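Local atomic coordinates of ancestral congerin Con-anc (PDB entry 3AJZ), a protein that binds a galactose-containing glycan in a groove of its beta-sandwich, as a reconstructed ancestral fish galectin. Residues G53-N57 and T58-N62. Residues are numbered along the deposited sequence; the frame is centred on the assembly and turned at random.
Sequences GADQN and TIVLN. With GAL (beta-D-galactopyranose), chain B.
Asp55 and Thr58 meet where the loop after strand 42-49 turns a corner at Gln56 and Asn57 and runs straight into strand 58-65, Asn57 taking up a left-handed backbone (phi 44°, psi 57°). Asn57 and Thr58 both lie opposite Arg49 on the neighbouring antiparallel strand, which makes the corner a G1 beta bulge. Thr58 folds its hydroxyl back over the turn: OG1 stands beside its own backbone N and donates to Gln56 O at 2.8 Å, although the position of OG1 is less certain because it lies too close to an atom elsewhere. The Asp55 carboxylate lies alongside the CB-CG2 bond of Thr58, OD1 being 4.0 Å from Thr58 CG2, and the two side chains cross at about a right angle. A water bridges them, giving one hydrogen to Asp55 OD1 at 2.7 Å; its other leg, to Thr58 OG1, is long at 3.2 Å and equally doubtful. The strand belongs to the galectin beta-sandwich, on the sheet that carries the glycan site, and alternate residues Thr58, Val60 and Asn62 share its sugar-binding side. Val60 also crosses Asp55 at about a right angle, its CG2 methyl 3.7 Å from Asp55 OD2. That carboxylate is gripped from elsewhere by two arginines of the pocket, OD2 by Arg49 and OD1 by Arg74, salt bridges that would favour its charged form and tie the loop to the sheet. Farther along, Asn62 sends ND2 to galactose O6, a nearly straight bond of 2.9 Å (172° at the hydrogen); ND2 also donates to Gln70 O and OD1 accepts from Arg112, fixing both ends of the amide.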
ATOM      1  N   GLY A  53      11.474 -22.540  13.981  1.00 16.45           N
ATOM      2  CA  GLY A  53      12.820 -22.833  14.511  1.00 18.94           C
ATOM      3  C   GLY A  53      12.751 -23.126  15.999  1.00 20.39           C
ATOM      4  O   GLY A  53      11.866 -23.836  16.445  1.00 22.00           O
ATOM      5  N   ALA A  54      13.643 -22.523  16.778  1.00 20.84           N
ATOM      6  CA  ALA A  54      13.625 -22.726  18.236  1.00 20.98           C
ATOM      7  C   ALA A  54      12.797 -21.667  18.973  1.00 21.14           C
ATOM      8  O   ALA A  54      12.795 -21.600  20.214  1.00 21.51           O
ATOM      9  CB  ALA A  54      15.058 -22.806  18.793  1.00 21.52           C
ATOM     10  N   ASP A  55      12.071 -20.862  18.196  1.00 18.32           N
ATOM     11  CA  ASP A  55      11.332 -19.724  18.724  1.00 17.38           C
ATOM     12  C   ASP A  55       9.848 -20.002  18.825  1.00 17.32           C
ATOM     13  O   ASP A  55       9.217 -20.430  17.847  1.00 17.95           O
ATOM     14  CB  ASP A  55      11.527 -18.489  17.833  1.00 16.33           C
ATOM     15  CG  ASP A  55      12.958 -17.982  17.854  1.00 17.37           C
ATOM     16  OD1 ASP A  55      13.460 -17.667  18.959  1.00 17.43           O
ATOM     17  OD2 ASP A  55      13.615 -17.926  16.780  1.00 16.72           O
ATOM     18  N   GLN A  56       9.295 -19.724  19.998  1.00 17.08           N
ATOM     19  CA  GLN A  56       7.850 -19.729  20.189  0.50 18.01           C
ATOM     20  C   GLN A  56       7.445 -18.371  20.735  1.00 17.28           C
ATOM     21  O   GLN A  56       8.079 -17.841  21.671  1.00 17.75           O
ATOM     22  CB  GLN A  56       7.409 -20.851  21.132  0.50 18.74           C
ATOM     23  CG  GLN A  56       7.256 -22.213  20.462  0.50 21.92           C
ATOM     24  CD  GLN A  56       6.906 -23.306  21.460  0.50 25.66           C
ATOM     25  OE1 GLN A  56       5.967 -23.165  22.251  0.50 29.77           O
ATOM     26  NE2 GLN A  56       7.669 -24.396  21.443  0.50 26.97           N
ATOM     27  N   ASN A  57       6.412 -17.796  20.122  1.00 16.30           N
ATOM     28  CA  ASN A  57       5.885 -16.492  20.520  1.00 17.01           C
ATOM     29  C   ASN A  57       7.005 -15.495  20.787  1.00 16.56           C
ATOM     30  O   ASN A  57       7.101 -14.889  21.851  1.00 16.93           O
ATOM     31  CB  ASN A  57       4.938 -16.635  21.723  1.00 16.96           C
ATOM     32  CG  ASN A  57       3.820 -17.621  21.453  1.00 19.45           C
ATOM     33  OD1 ASN A  57       3.225 -17.620  20.387  1.00 21.41           O
ATOM     34  ND2 ASN A  57       3.557 -18.490  22.413  1.00 24.07           N
ATOM     35  N   THR A  58       7.841 -15.307  19.772  1.00 16.09           N
ATOM     36  CA  THR A  58       8.991 -14.414  19.899  1.00 15.66           C
ATOM     37  C   THR A  58       9.063 -13.527  18.668  1.00 14.60           C
ATOM     38  O   THR A  58       8.823 -13.992  17.553  1.00 15.06           O
ATOM     39  CB  THR A  58      10.296 -15.233  19.996  1.00 16.09           C
ATOM     40  OG1 THR A  58      10.244 -16.093  21.143  1.00 16.72           O
ATOM     41  CG2 THR A  58      11.515 -14.339  20.134  1.00 16.21           C
ATOM     42  N   ILE A  59       9.410 -12.265  18.858  1.00 13.60           N
ATOM     43  CA  ILE A  59       9.705 -11.416  17.708  1.00 13.24           C
ATOM     44  C   ILE A  59      11.191 -11.521  17.480  1.00 12.83           C
ATOM     45  O   ILE A  59      11.990 -11.283  18.397  1.00 14.30           O
ATOM     46  CB  ILE A  59       9.320  -9.924  17.912  1.00 12.76           C
ATOM     47  CG1 ILE A  59       7.844  -9.825  18.298  1.00 15.67           C
ATOM     48  CG2 ILE A  59       9.592  -9.102  16.622  1.00 14.05           C
ATOM     49  CD1 ILE A  59       7.388  -8.384  18.501  1.00 16.37           C
ATOM     50  N   VAL A  60      11.574 -11.851  16.245  1.00 12.72           N
ATOM     51  CA  VAL A  60      12.980 -11.822  15.845  1.00 12.71           C
ATOM     52  C   VAL A  60      13.162 -10.662  14.894  1.00 13.56           C
ATOM     53  O   VAL A  60      12.472 -10.579  13.872  1.00 13.20           O
ATOM     54  CB  VAL A  60      13.379 -13.152  15.190  1.00 12.23           C
ATOM     55  CG1 VAL A  60      14.805 -13.053  14.644  1.00 14.32           C
ATOM     56  CG2 VAL A  60      13.228 -14.283  16.229  1.00 13.00           C
ATOM     57  N   LEU A  61      14.066  -9.761  15.243  1.00 13.03           N
ATOM     58  CA  LEU A  61      14.370  -8.586  14.446  1.00 12.30           C
ATOM     59  C   LEU A  61      15.740  -8.744  13.805  1.00 13.07           C
ATOM     60  O   LEU A  61      16.705  -9.235  14.418  1.00 13.01           O
ATOM     61  CB  LEU A  61      14.309  -7.291  15.274  1.00 13.88           C
ATOM     62  CG  LEU A  61      12.942  -7.098  15.934  1.00 14.82           C
ATOM     63  CD1 LEU A  61      12.931  -7.631  17.390  1.00 15.95           C
ATOM     64  CD2 LEU A  61      12.550  -5.642  15.867  1.00 16.67           C
ATOM     65  N   ASN A  62      15.852  -8.316  12.566  1.00 11.68           N
ATOM     66  CA  ASN A  62      17.126  -8.338  11.884  1.00 12.07           C
ATOM     67  C   ASN A  62      17.109  -7.360  10.708  1.00 12.18           C
ATOM     68  O   ASN A  62      16.138  -6.644  10.448  1.00 12.51           O
ATOM     69  CB  ASN A  62      17.456  -9.772  11.472  1.00 11.91           C
ATOM     70  CG  ASN A  62      18.968 -10.040  11.367  1.00 12.58           C
ATOM     71  OD1 ASN A  62      19.794  -9.131  11.482  1.00 13.10           O
ATOM     72  ND2 ASN A  62      19.323 -11.319  11.171  1.00 14.39           N
TER
HETATM   73  C1  GAL B   2      15.963 -16.975   9.596  1.00 13.30           C
HETATM   74  C2  GAL B   2      14.745 -17.027   8.648  1.00 12.81           C
HETATM   75  C3  GAL B   2      14.683 -15.787   7.762  1.00 12.54           C
HETATM   76  C4  GAL B   2      14.742 -14.541   8.659  1.00 13.04           C
HETATM   77  C5  GAL B   2      16.039 -14.634   9.482  1.00 12.74           C
HETATM   78  C6  GAL B   2      16.203 -13.433  10.394  1.00 13.66           C
HETATM   79  O2  GAL B   2      14.780 -18.206   7.838  1.00 13.27           O
HETATM   80  O3  GAL B   2      13.494 -15.811   7.012  1.00 13.57           O
HETATM   81  O4  GAL B   2      13.566 -14.485   9.453  1.00 12.41           O
HETATM   82  O5  GAL B   2      16.029 -15.772  10.343  1.00 12.95           O
HETATM   83  O6  GAL B   2      17.456 -13.488  11.059  1.00 13.98           O
HETATM   84  O   HOH W   1      13.014 -17.694  21.581  1.00 27.19           O